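Local coordinates for MccB protein (Escherichia coli, PDB 6OM4) that is an enzyme of microcin C7 biosynthesis that binds ATP and a zinc ion and joins a nucleotide to the N-formylated MccA peptide through a phosphoramidate linkage, at residues A[195-200]-A[224-229]; A[320-325]-A[335-340]. One frame throughout, in Å; residues are numbered along the deposited sequence.

Interaction 1 of 2, residues A[195-200]-A[224-229]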
loop_
_atom_site.group_PDB
_atom_site.type_symbol
_atom_site.label_atom_id
_atom_site.label_comp_id
_atom_site.label_asym_id
_atom_site.label_seq_id
_atom_site.Cartn_x
_atom_site.Cartn_y
_atom_site.Cartn_z
ATOM N N ASN A 195 -21.674 -14.798 -0.688
ATOM C CA ASN A 195 -22.846 -14.523 -1.548
ATOM C C ASN A 195 -24.034 -13.969 -0.739
ATOM O O ASN A 195 -25.068 -13.636 -1.335
ATOM C CB ASN A 195 -23.252 -15.770 -2.344
ATOM C CG ASN A 195 -23.606 -16.979 -1.495
ATOM O OD1 ASN A 195 -23.649 -16.933 -0.263
ATOM N ND2 ASN A 195 -23.888 -18.085 -2.167
ATOM N N ASP A 196 -23.899 -13.898 0.599
ATOM C CA ASP A 196 -24.839 -13.204 1.450
ATOM C C ASP A 196 -24.048 -12.459 2.519
ATOM O O ASP A 196 -22.973 -12.890 2.899
ATOM C CB ASP A 196 -25.830 -14.157 2.123
ATOM C CG ASP A 196 -27.028 -14.531 1.244
ATOM O OD1 ASP A 196 -27.887 -13.615 0.945
ATOM O OD2 ASP A 196 -27.082 -15.720 0.827
ATOM N N TYR A 197 -24.643 -11.396 3.055
ATOM C CA TYR A 197 -24.028 -10.600 4.095
ATOM C C TYR A 197 -23.524 -11.458 5.258
ATOM O O TYR A 197 -22.433 -11.224 5.815
ATOM C CB TYR A 197 -24.996 -9.537 4.608
ATOM C CG TYR A 197 -24.444 -8.780 5.772
ATOM C CD1 TYR A 197 -24.632 -9.216 7.077
ATOM C CD2 TYR A 197 -23.713 -7.620 5.575
ATOM C CE1 TYR A 197 -24.111 -8.513 8.148
ATOM C CE2 TYR A 197 -23.222 -6.891 6.634
ATOM C CZ TYR A 197 -23.386 -7.352 7.923
ATOM O OH TYR A 197 -22.823 -6.641 8.955
ATOM N N THR A 198 -24.329 -12.444 5.648
ATOM C CA THR A 198 -24.091 -13.258 6.818
ATOM C C THR A 198 -22.824 -14.128 6.694
ATOM O O THR A 198 -22.197 -14.472 7.690
ATOM C CB THR A 198 -25.348 -14.103 7.100
ATOM O OG1 THR A 198 -25.230 -14.473 8.471
ATOM C CG2 THR A 198 -25.486 -15.320 6.216
ATOM N N ASP A 199 -22.387 -14.431 5.476
ATOM C CA ASP A 199 -21.158 -15.182 5.274
ATOM C C ASP A 199 -19.904 -14.438 5.789
ATOM O O ASP A 199 -18.893 -15.051 5.996
ATOM C CB ASP A 199 -21.002 -15.549 3.799
ATOM C CG ASP A 199 -22.057 -16.553 3.341
ATOM O OD1 ASP A 199 -22.537 -17.313 4.187
ATOM O OD2 ASP A 199 -22.413 -16.528 2.151
ATOM N N LEU A 200 -19.976 -13.116 5.979
ATOM C CA LEU A 200 -18.823 -12.338 6.492
ATOM C C LEU A 200 -18.463 -12.722 7.930
ATOM O O LEU A 200 -17.312 -12.555 8.330
ATOM C CB LEU A 200 -19.116 -10.847 6.357
ATOM C CG LEU A 200 -19.070 -10.339 4.926
ATOM C CD1 LEU A 200 -19.721 -8.969 4.799
ATOM C CD2 LEU A 200 -17.630 -10.289 4.414
ATOM N N ASN A 224 -18.206 -3.103 4.162
ATOM C CA ASN A 224 -18.114 -1.850 4.834
ATOM C C ASN A 224 -18.963 -1.910 6.114
ATOM O O ASN A 224 -18.475 -1.611 7.202
ATOM C CB ASN A 224 -18.538 -0.727 3.901
ATOM C CG ASN A 224 -18.526 0.631 4.575
ATOM O OD1 ASN A 224 -19.578 1.206 4.915
ATOM N ND2 ASN A 224 -17.339 1.107 4.830
ATOM N N LYS A 225 -20.242 -2.287 5.975
ATOM C CA LYS A 225 -21.164 -2.313 7.131
ATOM C C LYS A 225 -20.646 -3.292 8.187
ATOM O O LYS A 225 -20.567 -2.927 9.385
ATOM C CB LYS A 225 -22.596 -2.622 6.669
ATOM C CG LYS A 225 -23.553 -3.082 7.769
ATOM C CD LYS A 225 -25.023 -3.128 7.354
ATOM C CE LYS A 225 -25.605 -1.745 7.088
ATOM N NZ LYS A 225 -27.093 -1.713 7.189
ATOM N N TYR A 226 -20.243 -4.496 7.753
ATOM C CA TYR A 226 -19.741 -5.517 8.641
ATOM C C TYR A 226 -18.519 -5.010 9.397
ATOM O O TYR A 226 -18.424 -5.224 10.615
ATOM C CB TYR A 226 -19.384 -6.816 7.917
ATOM C CG TYR A 226 -18.858 -7.899 8.823
ATOM C CD1 TYR A 226 -17.522 -7.984 9.131
ATOM C CD2 TYR A 226 -19.714 -8.798 9.437
ATOM C CE1 TYR A 226 -17.025 -8.948 9.988
ATOM C CE2 TYR A 226 -19.231 -9.793 10.273
ATOM C CZ TYR A 226 -17.895 -9.830 10.605
ATOM O OH TYR A 226 -17.426 -10.828 11.420
ATOM N N CYS A 227 -17.589 -4.331 8.686
ATOM C CA CYS A 227 -16.311 -3.911 9.293
ATOM C C CYS A 227 -16.526 -2.755 10.270
ATOM O O CYS A 227 -15.885 -2.715 11.308
ATOM C CB CYS A 227 -15.274 -3.527 8.240
ATOM S SG CYS A 227 -14.546 -5.015 7.498
ATOM N N VAL A 228 -17.461 -1.874 9.959
ATOM C CA VAL A 228 -17.843 -0.828 10.926
ATOM C C VAL A 228 -18.377 -1.508 12.196
ATOM O O VAL A 228 -18.004 -1.125 13.333
ATOM C CB VAL A 228 -18.883 0.132 10.316
ATOM C CG1 VAL A 228 -19.468 1.034 11.376
ATOM C CG2 VAL A 228 -18.309 0.986 9.192
ATOM N N ARG A 229 -19.299 -2.462 12.021
ATOM C CA ARG A 229 -19.930 -3.119 13.192
ATOM C C ARG A 229 -18.897 -3.940 13.977
ATOM O O ARG A 229 -18.965 -4.044 15.213
ATOM C CB ARG A 229 -21.103 -4.014 12.769
ATOM C CG ARG A 229 -22.322 -3.253 12.252
ATOM C CD ARG A 229 -23.492 -4.098 11.729
ATOM N NE ARG A 229 -24.683 -3.263 11.478
ATOM C CZ ARG A 229 -25.954 -3.697 11.417
ATOM N NH1 ARG A 229 -26.232 -4.987 11.514
ATOM N NH2 ARG A 229 -26.946 -2.833 11.261
#
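With CG anti to the backbone N (chi1 175°), Tyr197, at the start of a 3-10 segment, extends its ring beside its own carbonyl carbon, and the hydroxyl reaches helix 219-230 although CB does not point at it; the same torsion at Tyr226 (chi1 -180°) carries that ring back toward Leu200. The two tyrosine side chains cross at about a right angle. Tyr197 OH comes within 3.3 Å of Tyr226 CA, and Tyr197 CZ lies 4.0 Å from Tyr226 CB. The backbone N of Tyr226 stands at the edge of the Tyr197 ring, near the ring plane. Around the same hydroxyl gather aliphatic parts of two basic side chains one helical turn apart: Lys225 CG and Arg229 CD each lie 3.8 Å from Tyr197 OH. The lysine chain then bends at chi3, its end leading away.

Leu200 CB sits over one face of the Tyr226 ring in a CH-pi contact, 4.0 Å from the centroid and 20° off the ring normal, while Leu200 CD1 touches Tyr226 CB at 3.8 Å. The ring runs on past the Leu200 carbonyl, with Tyr226 OH 3.5 Å from Leu200 O. His201 adds an edge-to-face ring contact to Tyr226, and Leu200 also rests on Trp209 of strand 208-211. The loop after strand 186-191 is thus packed against helix 219-230 in the Rossmann-like ThiF domain. Since most close contacts pair a ring or hydroxyl with carbon, cohesion should come from van der Waals and CH-pi contacts, Lys225 and Arg229 taking part through their aliphatic stems.

Interaction 2 of 2, residues A[320-325]-A[335-340]; sequences NKRIGI and QNMGRS
The antiparallel beta hairpin of strands 321-326 and 332-336, at one border of the large mixed sheet, is joined here at its open end. Arg322 and Gln335 form a hydrogen-bonded pair: Gln335 N donates to Arg322 O at 2.8 Å, and Arg322 N returns a bond to Gln335 O at 3.0 Å. Lys321 and Asn336 follow as a non-hydrogen-bonded pair. Past strand 332-336, Met337 N donates to Asn320 O at 2.8 Å, approaching from above the carbonyl plane.

On the face shared by Arg322 and Gln335, the two side chains run side by side in the same direction. Arg322 NH1 gives a 2.9 Å hydrogen bond to Gln335 OE1; OE1 lies close to the guanidinium plane, and the amide is turned 33° from it. This bond sets two peptide-binding groups beside each other: Arg322 NH1 and NH2 and Gln335 NE2 all bond to the backbone of the bound peptide, and NH2 also to a polar side chain of it. Met337 CE packs on Arg322 CD, 3.7 Å away, and Val264 and Pro248 also touch the methionine.

Just before strand 321-326, Asn320 OD1 accepts from Gly256 N, and a water bridges this oxygen to Arg339 N. With CG anti to the backbone N (chi1 -179°), beside the carbonyl carbon, Asn336 turns OD1 onto the chain that follows, an Asx turn in which Asn336 OD1 accepts from Gly338 N at 2.8 Å.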
loop_
_atom_site.group_PDB
_atom_site.type_symbol
_atom_site.label_atom_id
_atom_site.label_comp_id
_atom_site.label_asym_id
_atom_site.label_seq_id
_atom_site.Cartn_x
_atom_site.Cartn_y
_atom_site.Cartn_z
ATOM N N ASN A 320 -9.311 8.126 4.228
ATOM C CA ASN A 320 -10.348 9.134 3.914
ATOM C C ASN A 320 -10.427 9.413 2.410
ATOM O O ASN A 320 -10.950 10.465 2.013
ATOM C CB ASN A 320 -10.093 10.457 4.659
ATOM C CG ASN A 320 -10.130 10.283 6.156
ATOM O OD1 ASN A 320 -11.154 9.834 6.672
ATOM N ND2 ASN A 320 -9.031 10.621 6.837
ATOM N N LYS A 321 -9.951 8.493 1.549
ATOM C CA LYS A 321 -9.842 8.788 0.113
ATOM C C LYS A 321 -10.031 7.502 -0.706
ATOM O O LYS A 321 -9.538 6.472 -0.348
ATOM C CB LYS A 321 -8.489 9.432 -0.226
ATOM C CG LYS A 321 -8.307 10.838 0.342
ATOM C CD LYS A 321 -7.026 11.501 -0.038
ATOM C CE LYS A 321 -6.786 12.711 0.840
ATOM N NZ LYS A 321 -5.759 13.577 0.234
ATOM N N ARG A 322 -10.732 7.612 -1.833
ATOM C CA ARG A 322 -10.757 6.559 -2.830
ATOM C C ARG A 322 -10.051 7.152 -4.046
ATOM O O ARG A 322 -10.571 8.153 -4.573
ATOM C CB ARG A 322 -12.195 6.186 -3.161
ATOM C CG ARG A 322 -12.378 5.127 -4.242
ATOM C CD ARG A 322 -13.791 4.570 -4.192
ATOM N NE ARG A 322 -14.079 3.545 -5.203
ATOM C CZ ARG A 322 -14.612 3.781 -6.402
ATOM N NH1 ARG A 322 -15.018 5.002 -6.720
ATOM N NH2 ARG A 322 -14.774 2.762 -7.252
ATOM N N ILE A 323 -8.856 6.617 -4.385
ATOM C CA ILE A 323 -7.938 7.255 -5.301
ATOM C C ILE A 323 -7.971 6.523 -6.656
ATOM O O ILE A 323 -7.844 5.320 -6.684
ATOM C CB ILE A 323 -6.514 7.289 -4.706
ATOM C CG1 ILE A 323 -6.496 8.014 -3.356
ATOM C CG2 ILE A 323 -5.511 7.878 -5.685
ATOM C CD1 ILE A 323 -5.309 7.748 -2.481
ATOM N N GLY A 324 -8.151 7.276 -7.732
ATOM C CA GLY A 324 -8.084 6.742 -9.093
ATOM C C GLY A 324 -6.837 7.220 -9.796
ATOM O O GLY A 324 -6.519 8.437 -9.794
ATOM N N ILE A 325 -6.198 6.291 -10.531
ATOM C CA ILE A 325 -5.119 6.573 -11.403
ATOM C C ILE A 325 -5.536 6.155 -12.820
ATOM O O ILE A 325 -5.798 4.976 -13.065
ATOM C CB ILE A 325 -3.834 5.839 -10.975
ATOM C CG1 ILE A 325 -3.447 6.152 -9.533
ATOM C CG2 ILE A 325 -2.704 6.154 -11.955
ATOM C CD1 ILE A 325 -4.034 5.192 -8.540
ATOM N N GLN A 335 -11.395 10.835 -4.492
ATOM C CA GLN A 335 -12.737 11.098 -4.005
ATOM C C GLN A 335 -12.652 11.196 -2.480
ATOM O O GLN A 335 -12.128 10.304 -1.812
ATOM C CB GLN A 335 -13.724 10.005 -4.396
ATOM C CG GLN A 335 -13.959 9.846 -5.887
ATOM C CD GLN A 335 -14.716 8.569 -6.189
ATOM O OE1 GLN A 335 -14.720 7.607 -5.425
ATOM N NE2 GLN A 335 -15.406 8.559 -7.318
ATOM N N ASN A 336 -13.225 12.258 -1.932
ATOM C CA ASN A 336 -13.207 12.491 -0.518
ATOM C C ASN A 336 -14.132 11.477 0.154
ATOM O O ASN A 336 -15.317 11.440 -0.142
ATOM C CB ASN A 336 -13.614 13.943 -0.297
ATOM C CG ASN A 336 -13.625 14.370 1.152
ATOM O OD1 ASN A 336 -13.502 13.553 2.057
ATOM N ND2 ASN A 336 -13.792 15.663 1.374
ATOM N N MET A 337 -13.586 10.646 1.048
ATOM C CA MET A 337 -14.388 9.772 1.904
ATOM C C MET A 337 -14.062 10.037 3.388
ATOM O O MET A 337 -13.887 9.111 4.188
ATOM C CB MET A 337 -14.147 8.304 1.552
ATOM C CG MET A 337 -14.669 7.923 0.159
ATOM S SD MET A 337 -14.746 6.153 -0.083
ATOM C CE MET A 337 -15.868 6.094 -1.476
ATOM N N GLY A 338 -13.957 11.316 3.756
ATOM C CA GLY A 338 -13.820 11.713 5.160
ATOM C C GLY A 338 -15.073 11.402 5.971
ATOM O O GLY A 338 -16.163 11.189 5.432
ATOM N N ARG A 339 -14.908 11.367 7.293
ATOM C CA ARG A 339 -15.976 10.965 8.198
ATOM C C ARG A 339 -17.123 11.967 8.111
ATOM O O ARG A 339 -16.868 13.169 8.108
ATOM C CB ARG A 339 -15.503 10.922 9.649
ATOM C CG ARG A 339 -14.849 9.618 10.054
ATOM C CD ARG A 339 -14.884 9.392 11.553
ATOM N NE ARG A 339 -16.183 8.918 12.015
ATOM C CZ ARG A 339 -16.380 8.430 13.225
ATOM N NH1 ARG A 339 -15.431 8.585 14.122
ATOM N NH2 ARG A 339 -17.492 7.788 13.540
ATOM N N SER A 340 -18.364 11.466 8.069
ATOM C CA SER A 340 -19.549 12.341 8.199
ATOM C C SER A 340 -20.190 12.042 9.537
ATOM O O SER A 340 -20.420 10.876 9.821
ATOM C CB SER A 340 -20.553 12.131 7.090
ATOM O OG SER A 340 -21.774 12.813 7.383
HETATM O O HOH W 1 -12.197 11.713 8.260
HETATM O O HOH W 2 -10.261 13.079 2.034
#

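The two contacts lie in series along the ThiF-family region, with centres 21 Å apart and nearest atoms about 7 Å apart, so they do not touch. They approach the zinc site from different parts of the fold: the side chain of Lys225 in interaction 1 is about 9 Å from the zinc ion, and that of Arg339 in interaction 2 about 6 Å. Val228 also touches the zinc ligand Cys346. Toward the nucleotide the order changes. The side chain of Leu200 lies about 8 Å from the bound adenosine phosphoramidate and about 4 Å from that of Ile194, an ATP-binding residue, whereas that of Arg322 is about 13 Å from the same ligand but directly holds the peptide.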